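Local coordinates for glutathione transferase gst1-6 (Anopheles dirus, PDB 1V2A), which probably conjugates glutathione to halide-bearing electrophiles, releasing the halide, as a homodimeric Delta-class detoxification enzyme, at residues B[54-59]-B[68-73]; B[1-6]-B[14-19]; B[93-98]-B[144-149]. All coordinates share one frame; numbering follows the deposited sequence.

In the fold
From the N terminus, contact 2 closes first: strand 2-5 leads through a seven-residue connection into helix 13-22, which folds back over the strand. Contact 1 comes next, bridging eight residues to bring helix 64-75 against the hairpin of strands 53-56 and 59-62. Both belong to the thioredoxin-like domain, and strands 2-5 and 53-56 are neighbours in its sheet, so the two contacts touch directly. Contact 3 closes a much longer loop of 45 mostly helical residues inside the all-helical domain, fixing 144-149 to helix 86-115. The three follow in series, neither nested nor crossed. Leu69 packs on Leu96, a direct touch between contacts 1 and 3 across the two domains.

Contact 1 of 3, residues B[54-59]-B[68-73]; sequences LVDNGH and VLYLVE
The phenol ring of Tyr70 is the flat group on which this contact turns, with His59 and Leu54 reaching it from the same side, each at a slant. His59 comes in obliquely near CE1, its CD2 3.4 Å from Tyr70 CE1, and Leu54 approaches the other half, its CD2 3.8 Å from Tyr70 CD2. The imidazole and phenol are neither stacked nor edge-to-face: their planes meet at 43°, and Tyr70 CE1 lies near the plane of the imidazole, at its edge. At the hydroxyl end of Tyr70, close to the ring plane, stands the Asp56 carboxylate, turned nearly perpendicular to the ring (81°). Tyr70 OH donates a weak 3.2 Å hydrogen bond to Asp56 OD2, an oxygen that also has a hydrogen bond with Tyr75 OH. With CG anti to the backbone N (chi1 169°), Tyr70 points its phenol from the helix toward the hairpin. Leu54 CD2 also meets Leu71 CD2 at 3.8 Å, so one methyl wedges against two successive helix residues. Asp56 and His59 are the ends of a type I' turn, closed by a 2.7 Å backbone bond from His59 N to Asp56 O, which brings both side chains to the same tyrosine. His59 NE2 is hydrogen-bonded to Ser90 OG of the second subunit, whose Lys87 packs on both His59 and Tyr70. Met1 touches Leu54, Asp56 and Leu71, while helix 64-75 is also lined by Leu18 of helix 13-22 and Val152 of helix 152-162, placing it between the sheet and the C-terminal domain.

Contact 2 of 3, residues B[1-6]-B[14-19]; sequences MDYYYS and SAILLA
Strand 2-5 and helix 13-22 are the first two elements of the beta-alpha-beta unit that opens the thioredoxin-like domain of a glutathione transferase, and Tyr3 is the residue that reaches from one to the other. The strand and helix segments run roughly antiparallel, at 139°, as expected where the chain must travel back before strand 27-30 pairs parallel to strand 2-5. Tyr3 swings CG anti to its own N (chi1 -172°), sending the phenol across to the helix, where two neighbouring residues receive it. Ala15 slants its methyl against the hydroxyl end, with CB 3.1 Å from Tyr3 OH and 3.3 Å from Tyr3 CZ, a tight fit. From the same side of the ring plane, Ile16 CD1 slants in to 3.4 Å from Tyr3 CE2. This methyl sits at the end of the CG1 branch, which is anti to the carbonyl carbon of Ile16 (chi1 -66°), and it also approaches Tyr5 CD1 at 4.2 Å, so it touches both inward-facing tyrosines of the strand. The side chain of Tyr3 comes about 8 Å from the bound glutathione sulfonic acid. Its polar end is well provided for: Tyr3 OH is hydrogen-bonded to Cys12 O, and a water donates to it at 2.8 Å while accepting from Ala15 N at 2.6 Å. Tyr3 therefore joins strand to helix in two ways, through ring carbons against alkyl groups and through a buried hydroxyl that both gives and receives, the water also serving a backbone N-H early in the helix.

Contact 3 of 3, residues B[93-98]-B[144-149]; sequences NQRLFF and YAAADH
Helix segment 93-98 passes an irregular piece of chain, 144-149, with the CA atoms of Arg95 and Ala146 6.5 Å apart, close enough for a single arginine to bridge the gap. The side chain of Arg95 bends back as it leaves the helix, chi1 (-50°) setting CG anti to the carbonyl carbon and further turns following at chi2 and chi3. This lays the aliphatic part alongside the loop, with CG 3.5 Å from the methyl of Ala146, and brings NE to the backbone. Arg95 NE donates to Ala145 O at 2.7 Å, a short bond with an N-H...O angle of 153°; the oxygen lies at the edge of the guanidinium, a little out of its plane, and the donor is tilted somewhat from the carbonyl plane. Farther out, Arg95 NH2 gives a bond to a water at 3.1 Å, and only through that water, 3.0 Å from Tyr144 O, does it reach a second carbonyl; other acceptors may share the water's protons. NH2 also forms a salt bridge with Glu141, and Phe138 makes a cation-pi contact with Arg95. Arg142 NH1, a like charge, lies close to NH2, and the Glu141 carboxylate probably offsets the two positive charges. Ala145 also binds through its N, to Asp154 OD1, and its side chain touches Ala153 and Leu157. The stretch is thus held between helix 86-115 and the start of helix 152-162. Such a connection, with its backbone tied to an aspartate in the first turn of the following helix, is a recurring feature of the all-helical domain in the glutathione transferase fold.

Contact 1 of 3, residues B[54-59]-B[68-73]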
# COMPACT_ATOMS: atom_id res chain seq x y z
N LEU B 54 -16.61 -1.53 0.91
CA LEU B 54 -17.47 -2.70 1.03
C LEU B 54 -18.17 -2.70 2.39
O LEU B 54 -17.68 -2.09 3.33
CB LEU B 54 -16.62 -3.97 0.89
CG LEU B 54 -17.29 -5.34 1.01
CD1 LEU B 54 -18.23 -5.55 -0.17
CD2 LEU B 54 -16.24 -6.45 1.04
N VAL B 55 -19.31 -3.38 2.49
CA VAL B 55 -20.06 -3.47 3.75
C VAL B 55 -20.72 -4.85 3.84
O VAL B 55 -21.85 -5.04 3.41
CB VAL B 55 -21.14 -2.36 3.86
CG1 VAL B 55 -21.78 -2.41 5.25
CG2 VAL B 55 -20.52 -0.99 3.63
N ASP B 56 -20.00 -5.82 4.39
CA ASP B 56 -20.48 -7.19 4.53
C ASP B 56 -21.12 -7.39 5.91
O ASP B 56 -20.43 -7.37 6.93
CB ASP B 56 -19.32 -8.18 4.37
CG ASP B 56 -19.78 -9.58 3.99
OD1 ASP B 56 -20.99 -9.88 4.16
OD2 ASP B 56 -18.93 -10.37 3.54
N ASN B 57 -22.43 -7.59 5.93
CA ASN B 57 -23.17 -7.79 7.18
C ASN B 57 -22.73 -6.79 8.24
O ASN B 57 -22.37 -7.18 9.35
CB ASN B 57 -22.97 -9.22 7.71
CG ASN B 57 -23.57 -10.27 6.79
OD1 ASN B 57 -24.74 -10.20 6.43
ND2 ASN B 57 -22.77 -11.27 6.43
N GLY B 58 -22.77 -5.51 7.89
CA GLY B 58 -22.39 -4.48 8.84
C GLY B 58 -20.89 -4.25 8.97
O GLY B 58 -20.46 -3.19 9.42
N HIS B 59 -20.09 -5.25 8.60
CA HIS B 59 -18.64 -5.13 8.69
C HIS B 59 -18.12 -4.30 7.52
O HIS B 59 -18.09 -4.77 6.39
CB HIS B 59 -17.98 -6.51 8.66
CG HIS B 59 -16.49 -6.46 8.70
ND1 HIS B 59 -15.79 -5.82 9.71
CD2 HIS B 59 -15.55 -6.95 7.86
CE1 HIS B 59 -14.50 -5.91 9.47
NE2 HIS B 59 -14.32 -6.60 8.35
N VAL B 68 -10.33 -6.71 -1.35
CA VAL B 68 -9.93 -7.89 -2.10
C VAL B 68 -9.52 -9.02 -1.17
O VAL B 68 -10.14 -10.08 -1.17
CB VAL B 68 -8.75 -7.58 -3.06
CG1 VAL B 68 -8.17 -8.86 -3.62
CG2 VAL B 68 -9.24 -6.71 -4.22
N LEU B 69 -8.48 -8.80 -0.38
CA LEU B 69 -7.98 -9.83 0.53
C LEU B 69 -9.05 -10.34 1.50
O LEU B 69 -9.01 -11.49 1.92
CB LEU B 69 -6.79 -9.29 1.33
CG LEU B 69 -5.59 -8.82 0.50
CD1 LEU B 69 -4.47 -8.43 1.46
CD2 LEU B 69 -5.13 -9.92 -0.44
N TYR B 70 -10.01 -9.49 1.84
CA TYR B 70 -11.09 -9.86 2.73
C TYR B 70 -12.04 -10.87 2.06
O TYR B 70 -12.37 -11.90 2.65
CB TYR B 70 -11.88 -8.62 3.14
CG TYR B 70 -13.18 -8.93 3.86
CD1 TYR B 70 -13.20 -9.21 5.22
CD2 TYR B 70 -14.39 -8.94 3.16
CE1 TYR B 70 -14.40 -9.49 5.88
CE2 TYR B 70 -15.59 -9.22 3.81
CZ TYR B 70 -15.59 -9.49 5.16
OH TYR B 70 -16.78 -9.75 5.80
N LEU B 71 -12.47 -10.56 0.84
CA LEU B 71 -13.39 -11.42 0.09
C LEU B 71 -12.81 -12.79 -0.21
O LEU B 71 -13.51 -13.80 -0.11
CB LEU B 71 -13.78 -10.75 -1.23
CG LEU B 71 -14.68 -9.51 -1.17
CD1 LEU B 71 -14.84 -8.93 -2.56
CD2 LEU B 71 -16.04 -9.86 -0.59
N VAL B 72 -11.53 -12.83 -0.59
CA VAL B 72 -10.88 -14.08 -0.90
C VAL B 72 -10.86 -14.96 0.35
O VAL B 72 -11.32 -16.11 0.32
CB VAL B 72 -9.42 -13.86 -1.37
CG1 VAL B 72 -8.76 -15.19 -1.65
CG2 VAL B 72 -9.41 -13.00 -2.62
N GLU B 73 -10.35 -14.42 1.45
CA GLU B 73 -10.26 -15.16 2.71
C GLU B 73 -11.64 -15.61 3.17
O GLU B 73 -11.81 -16.74 3.62
CB GLU B 73 -9.62 -14.29 3.81
CG GLU B 73 -8.27 -13.68 3.40
CD GLU B 73 -7.49 -13.05 4.55
OE1 GLU B 73 -8.03 -12.16 5.25
OE2 GLU B 73 -6.33 -13.45 4.75

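Contact 2 of 3, residues B[1-6]-B[14-19]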
# COMPACT_ATOMS: atom_id res chain seq x y z
N MET B 1 -24.00 -8.03 0.46
CA MET B 1 -22.98 -7.01 0.80
C MET B 1 -23.09 -5.82 -0.15
O MET B 1 -23.35 -5.99 -1.34
CB MET B 1 -21.58 -7.63 0.70
CG MET B 1 -21.28 -8.30 -0.63
SD MET B 1 -19.78 -9.33 -0.58
CE MET B 1 -20.47 -10.86 0.01
N ASP B 2 -22.91 -4.61 0.38
CA ASP B 2 -22.99 -3.42 -0.45
C ASP B 2 -21.59 -3.05 -0.94
O ASP B 2 -20.59 -3.27 -0.24
CB ASP B 2 -23.58 -2.23 0.33
CG ASP B 2 -24.95 -2.53 0.89
OD1 ASP B 2 -25.69 -3.33 0.27
OD2 ASP B 2 -25.30 -1.95 1.94
N TYR B 3 -21.52 -2.50 -2.14
CA TYR B 3 -20.25 -2.12 -2.73
C TYR B 3 -20.32 -0.74 -3.36
O TYR B 3 -20.69 -0.59 -4.53
CB TYR B 3 -19.85 -3.16 -3.78
CG TYR B 3 -18.45 -2.97 -4.33
CD1 TYR B 3 -17.33 -3.10 -3.50
CD2 TYR B 3 -18.24 -2.67 -5.68
CE1 TYR B 3 -16.04 -2.93 -4.01
CE2 TYR B 3 -16.95 -2.50 -6.19
CZ TYR B 3 -15.86 -2.64 -5.35
OH TYR B 3 -14.59 -2.49 -5.86
N TYR B 4 -19.98 0.29 -2.59
CA TYR B 4 -19.99 1.65 -3.11
C TYR B 4 -18.83 1.71 -4.09
O TYR B 4 -17.70 1.34 -3.75
CB TYR B 4 -19.82 2.65 -1.97
CG TYR B 4 -20.92 2.50 -0.96
CD1 TYR B 4 -20.86 1.51 0.03
CD2 TYR B 4 -22.08 3.27 -1.05
CE1 TYR B 4 -21.92 1.29 0.89
CE2 TYR B 4 -23.15 3.06 -0.19
CZ TYR B 4 -23.07 2.07 0.77
OH TYR B 4 -24.14 1.86 1.60
N TYR B 5 -19.10 2.17 -5.30
CA TYR B 5 -18.07 2.20 -6.32
C TYR B 5 -18.47 2.97 -7.58
O TYR B 5 -19.52 3.62 -7.64
CB TYR B 5 -17.78 0.77 -6.75
CG TYR B 5 -18.84 0.28 -7.70
CD1 TYR B 5 -18.51 -0.11 -8.99
CD2 TYR B 5 -20.19 0.36 -7.36
CE1 TYR B 5 -19.50 -0.41 -9.92
CE2 TYR B 5 -21.19 0.06 -8.28
CZ TYR B 5 -20.84 -0.32 -9.57
OH TYR B 5 -21.81 -0.54 -10.51
N SER B 6 -17.61 2.84 -8.59
CA SER B 6 -17.80 3.43 -9.90
C SER B 6 -16.78 2.77 -10.82
O SER B 6 -15.59 2.84 -10.56
CB SER B 6 -17.55 4.93 -9.88
OG SER B 6 -17.66 5.45 -11.19
N SER B 14 -11.11 -3.97 -9.03
CA SER B 14 -10.51 -5.17 -8.47
C SER B 14 -11.55 -6.08 -7.82
O SER B 14 -11.63 -7.26 -8.14
CB SER B 14 -9.44 -4.79 -7.43
OG SER B 14 -8.42 -4.00 -8.01
N ALA B 15 -12.33 -5.52 -6.90
CA ALA B 15 -13.37 -6.27 -6.19
C ALA B 15 -14.46 -6.78 -7.14
O ALA B 15 -15.06 -7.84 -6.91
CB ALA B 15 -13.98 -5.40 -5.10
N ILE B 16 -14.72 -6.03 -8.21
CA ILE B 16 -15.71 -6.42 -9.20
C ILE B 16 -15.22 -7.70 -9.91
O ILE B 16 -15.93 -8.70 -9.97
CB ILE B 16 -15.90 -5.31 -10.27
CG1 ILE B 16 -16.52 -4.07 -9.63
CG2 ILE B 16 -16.75 -5.83 -11.41
CD1 ILE B 16 -17.87 -4.31 -8.97
N LEU B 17 -14.01 -7.65 -10.45
CA LEU B 17 -13.45 -8.79 -11.15
C LEU B 17 -13.33 -10.00 -10.22
O LEU B 17 -13.77 -11.10 -10.54
CB LEU B 17 -12.08 -8.43 -11.73
CG LEU B 17 -11.95 -8.17 -13.24
CD1 LEU B 17 -13.28 -7.77 -13.84
CD2 LEU B 17 -10.90 -7.10 -13.49
N LEU B 18 -12.72 -9.78 -9.06
CA LEU B 18 -12.55 -10.85 -8.09
C LEU B 18 -13.91 -11.46 -7.79
O LEU B 18 -14.06 -12.68 -7.78
CB LEU B 18 -11.90 -10.29 -6.82
CG LEU B 18 -11.54 -11.23 -5.67
CD1 LEU B 18 -12.81 -11.66 -4.94
CD2 LEU B 18 -10.76 -12.42 -6.21
N ALA B 19 -14.91 -10.61 -7.56
CA ALA B 19 -16.26 -11.07 -7.26
C ALA B 19 -16.76 -12.07 -8.30
O ALA B 19 -17.33 -13.11 -7.95
CB ALA B 19 -17.22 -9.88 -7.18
O HOH W 1 -11.92 -3.22 -5.69

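Contact 3 of 3, residues B[93-98]-B[144-149]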
# COMPACT_ATOMS: atom_id res chain seq x y z
N ASN B 93 2.09 -10.18 -1.72
CA ASN B 93 2.02 -9.00 -0.87
C ASN B 93 2.92 -7.89 -1.38
O ASN B 93 2.50 -6.74 -1.45
CB ASN B 93 2.40 -9.33 0.57
CG ASN B 93 1.26 -9.95 1.34
OD1 ASN B 93 0.11 -9.92 0.89
ND2 ASN B 93 1.56 -10.49 2.50
N GLN B 94 4.15 -8.24 -1.73
CA GLN B 94 5.09 -7.24 -2.22
C GLN B 94 4.58 -6.60 -3.51
O GLN B 94 4.64 -5.38 -3.65
CB GLN B 94 6.47 -7.86 -2.45
CG GLN B 94 7.48 -6.89 -3.04
CD GLN B 94 7.44 -6.87 -4.56
OE1 GLN B 94 7.23 -5.82 -5.17
NE2 GLN B 94 7.66 -8.03 -5.17
N ARG B 95 4.08 -7.42 -4.43
CA ARG B 95 3.57 -6.89 -5.69
C ARG B 95 2.36 -5.98 -5.45
O ARG B 95 2.11 -5.05 -6.22
CB ARG B 95 3.15 -8.02 -6.64
CG ARG B 95 4.17 -9.14 -6.88
CD ARG B 95 5.46 -8.69 -7.53
NE ARG B 95 6.03 -9.76 -8.35
CZ ARG B 95 7.33 -9.96 -8.55
NH1 ARG B 95 8.23 -9.16 -7.99
NH2 ARG B 95 7.73 -10.95 -9.33
N LEU B 96 1.59 -6.26 -4.40
CA LEU B 96 0.43 -5.44 -4.09
C LEU B 96 0.89 -4.07 -3.58
O LEU B 96 0.28 -3.05 -3.90
CB LEU B 96 -0.46 -6.11 -3.03
CG LEU B 96 -1.28 -7.36 -3.41
CD1 LEU B 96 -1.96 -7.92 -2.16
CD2 LEU B 96 -2.32 -7.01 -4.46
N PHE B 97 1.94 -4.04 -2.77
CA PHE B 97 2.45 -2.77 -2.26
C PHE B 97 3.19 -2.03 -3.35
O PHE B 97 3.38 -0.81 -3.28
CB PHE B 97 3.31 -2.99 -1.01
CG PHE B 97 2.50 -3.26 0.23
CD1 PHE B 97 2.20 -4.56 0.62
CD2 PHE B 97 1.97 -2.20 0.96
CE1 PHE B 97 1.39 -4.81 1.73
CE2 PHE B 97 1.15 -2.44 2.07
CZ PHE B 97 0.86 -3.75 2.45
N PHE B 98 3.60 -2.78 -4.36
CA PHE B 98 4.27 -2.23 -5.52
C PHE B 98 3.21 -1.47 -6.32
O PHE B 98 3.45 -0.39 -6.85
CB PHE B 98 4.82 -3.37 -6.39
CG PHE B 98 5.16 -2.97 -7.79
CD1 PHE B 98 6.29 -2.20 -8.05
CD2 PHE B 98 4.33 -3.33 -8.85
CE1 PHE B 98 6.59 -1.80 -9.35
CE2 PHE B 98 4.62 -2.94 -10.14
CZ PHE B 98 5.74 -2.17 -10.40
N TYR B 144 2.79 -14.93 -14.53
CA TYR B 144 1.88 -14.06 -13.77
C TYR B 144 2.59 -13.08 -12.84
O TYR B 144 3.78 -13.23 -12.53
CB TYR B 144 0.88 -14.91 -12.98
CG TYR B 144 0.03 -15.81 -13.85
CD1 TYR B 144 0.49 -17.08 -14.22
CD2 TYR B 144 -1.22 -15.41 -14.31
CE1 TYR B 144 -0.27 -17.92 -15.03
CE2 TYR B 144 -1.99 -16.23 -15.12
CZ TYR B 144 -1.51 -17.49 -15.47
OH TYR B 144 -2.28 -18.33 -16.27
N ALA B 145 1.84 -12.08 -12.38
CA ALA B 145 2.37 -11.02 -11.52
C ALA B 145 3.22 -11.45 -10.32
O ALA B 145 4.30 -10.89 -10.11
CB ALA B 145 1.23 -10.12 -11.04
N ALA B 146 2.74 -12.42 -9.54
CA ALA B 146 3.46 -12.86 -8.36
C ALA B 146 3.64 -14.38 -8.21
O ALA B 146 4.10 -14.85 -7.17
CB ALA B 146 2.79 -12.30 -7.11
N ALA B 147 3.28 -15.15 -9.23
CA ALA B 147 3.43 -16.59 -9.10
C ALA B 147 3.31 -17.29 -10.44
O ALA B 147 3.29 -16.64 -11.49
CB ALA B 147 2.39 -17.15 -8.12
N ASP B 148 3.24 -18.62 -10.39
CA ASP B 148 3.12 -19.46 -11.57
C ASP B 148 1.64 -19.63 -11.93
O ASP B 148 1.26 -20.50 -12.72
CB ASP B 148 3.76 -20.82 -11.30
CG ASP B 148 2.98 -21.65 -10.30
OD1 ASP B 148 2.30 -21.07 -9.42
OD2 ASP B 148 3.04 -22.90 -10.38
N HIS B 149 0.80 -18.78 -11.34
CA HIS B 149 -0.63 -18.80 -11.61
C HIS B 149 -1.24 -17.48 -11.14
O HIS B 149 -0.63 -16.74 -10.38
CB HIS B 149 -1.32 -19.98 -10.89
CG HIS B 149 -1.39 -19.83 -9.41
ND1 HIS B 149 -0.36 -20.19 -8.57
CD2 HIS B 149 -2.35 -19.30 -8.61
CE1 HIS B 149 -0.68 -19.88 -7.32
NE2 HIS B 149 -1.88 -19.33 -7.32
O HOH W 2 6.54 -13.01 -11.36